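PDB 2X4K: 4-oxalocrotonate tautomerase, which belongs to the tautomerase enzymes of the MIF clan, small beta-alpha-beta subunits that here assemble into a hexamer. Local coordinates for residues I5-L10 with V44-K49. Numbering follows the deposited sequence. Where two conformers were deposited one is given.
Sequences IVNVKL and VIEEMK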
# COMPACT_ATOMS: atom_id res chain seq x y z
N ILE A 5 6.36 -9.27 2.63
CA ILE A 5 5.17 -9.07 1.83
C ILE A 5 5.54 -8.14 0.70
O ILE A 5 5.92 -7.00 0.93
CB ILE A 5 4.06 -8.46 2.67
CG1 ILE A 5 3.71 -9.41 3.81
CG2 ILE A 5 2.83 -8.16 1.81
CD1 ILE A 5 2.62 -8.92 4.68
N VAL A 6 5.44 -8.66 -0.52
CA VAL A 6 5.82 -7.94 -1.70
C VAL A 6 4.58 -7.58 -2.49
O VAL A 6 3.70 -8.42 -2.69
CB VAL A 6 6.73 -8.81 -2.58
CG1 VAL A 6 7.23 -8.03 -3.77
CG2 VAL A 6 7.90 -9.35 -1.77
N ASN A 7 4.50 -6.32 -2.90
CA ASN A 7 3.44 -5.84 -3.76
C ASN A 7 4.08 -5.34 -5.04
O ASN A 7 5.01 -4.54 -5.00
CB ASN A 7 2.69 -4.71 -3.06
CG ASN A 7 1.40 -4.37 -3.74
OD1 ASN A 7 1.33 -3.43 -4.53
ND2 ASN A 7 0.36 -5.14 -3.44
N VAL A 8 3.60 -5.84 -6.18
CA VAL A 8 4.13 -5.42 -7.47
C VAL A 8 3.00 -4.76 -8.26
O VAL A 8 2.03 -5.42 -8.62
CB VAL A 8 4.67 -6.60 -8.30
CG1 VAL A 8 5.27 -6.07 -9.61
CG2 VAL A 8 5.69 -7.41 -7.52
N LYS A 9 3.13 -3.47 -8.51
CA LYS A 9 2.21 -2.75 -9.38
C LYS A 9 2.84 -2.66 -10.75
O LYS A 9 3.99 -2.24 -10.88
CB LYS A 9 1.97 -1.33 -8.86
CG LYS A 9 1.21 -1.25 -7.55
CD LYS A 9 1.25 0.18 -7.00
CE LYS A 9 0.62 0.32 -5.63
NZ LYS A 9 -0.87 0.30 -5.70
N LEU A 10 2.12 -3.06 -11.79
CA LEU A 10 2.66 -2.96 -13.14
C LEU A 10 1.54 -2.89 -14.16
O LEU A 10 0.38 -3.14 -13.85
CB LEU A 10 3.65 -4.09 -13.44
CG LEU A 10 3.11 -5.45 -13.89
CD1 LEU A 10 4.27 -6.37 -14.23
CD2 LEU A 10 2.22 -6.05 -12.81
N VAL A 44 1.98 -10.21 -4.03
CA VAL A 44 0.73 -9.78 -4.63
C VAL A 44 1.05 -8.92 -5.85
O VAL A 44 1.90 -8.04 -5.77
CB VAL A 44 -0.11 -8.97 -3.64
CG1 VAL A 44 -1.35 -8.38 -4.32
CG2 VAL A 44 -0.48 -9.82 -2.43
N ILE A 45 0.35 -9.20 -6.94
CA ILE A 45 0.48 -8.43 -8.17
C ILE A 45 -0.79 -7.61 -8.37
O ILE A 45 -1.90 -8.14 -8.31
CB ILE A 45 0.70 -9.34 -9.38
CG1 ILE A 45 1.89 -10.28 -9.16
CG2 ILE A 45 0.96 -8.50 -10.63
CD1 ILE A 45 1.93 -11.42 -10.14
N GLU A 46 -0.61 -6.31 -8.61
CA GLU A 46 -1.71 -5.41 -8.93
C GLU A 46 -1.46 -4.85 -10.31
O GLU A 46 -0.49 -4.12 -10.51
CB GLU A 46 -1.78 -4.25 -7.94
CG GLU A 46 -2.06 -4.67 -6.52
CD GLU A 46 -2.34 -3.47 -5.65
OE1 GLU A 46 -1.45 -2.61 -5.52
OE2 GLU A 46 -3.47 -3.38 -5.12
N GLU A 47 -2.32 -5.19 -11.26
CA GLU A 47 -2.19 -4.68 -12.61
C GLU A 47 -2.89 -3.33 -12.72
O GLU A 47 -3.94 -3.10 -12.11
CB GLU A 47 -2.74 -5.70 -13.62
CG GLU A 47 -1.87 -6.96 -13.70
CD GLU A 47 -2.34 -7.94 -14.77
OE1 GLU A 47 -2.99 -8.93 -14.41
OE2 GLU A 47 -2.04 -7.74 -15.96
N MET A 48 -2.28 -2.43 -13.49
CA MET A 48 -2.78 -1.06 -13.65
C MET A 48 -3.07 -0.76 -15.10
O MET A 48 -2.29 -1.10 -15.99
CB MET A 48 -1.72 -0.05 -13.19
CG MET A 48 -1.11 -0.29 -11.83
SD MET A 48 0.05 1.03 -11.43
CE MET A 48 1.51 0.58 -12.36
N LYS A 49 -4.18 -0.07 -15.34
CA LYS A 49 -4.46 0.48 -16.66
C LYS A 49 -3.54 1.68 -16.91
O LYS A 49 -3.24 2.42 -15.97
CB LYS A 49 -5.92 0.92 -16.77
CG LYS A 49 -6.92 -0.20 -16.54
CD LYS A 49 -8.35 0.30 -16.64
CE LYS A 49 -9.33 -0.85 -16.48
NZ LYS A 49 -10.75 -0.39 -16.55
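Val8 and Glu46 each use both N-H and C=O toward the opposite strand in a parallel two-strand pairing in which residues 5-10 and 44-48 run side by side at 17°. Val8 N donates to Val44 O at 2.8 Å, while Glu46 N closes on Val8 O, also at 2.8 Å and nearly straight at the hydrogen. Val44 N to Val6 O extends the series at one end; Leu10 N to Glu46 O and Met48 N to Leu10 O extend it at the other. CA-H...O contacts double several of these carbonyls, among them Lys9 CA to Glu46 O at 3.2 Å.

On the face carrying Asn7, Lys9, Val44 and Glu46, Lys9 and Glu46 lie alongside each other, pointing the same way, and form a salt bridge, Lys9 NZ to Glu46 OE1 at 3.0 Å. The ammonium meets the syn side of the oxygen, 27° out of the carboxylate plane; a bend at the end of the lysine chain sets its approach. Glu46 OE2 also binds a zinc ion together with Glu46 of two other subunits, and a phosphate ion sits close to Lys9. The zinc and Lys9 thus both face this carboxylate.

Apolar contact lies on the other face, where Leu10 CD2 reaches Ile45 CG2 at 3.5 Å. Leu10 CG stands between its own backbone N and carbonyl carbon (chi1 82°), a rotamer that lays CD2 against Ile45. Ile45 and Val6 also pack on helix 16-34. At the strand end, Met48 bends back so that its CE rests 3.7 Å from Leu10 N.

Strand 5-11, helix 16-34 and strand 42-48 make the beta-alpha-beta unit of the tautomerase fold, whose sheet continues antiparallel into strands of neighbouring subunits on both sides.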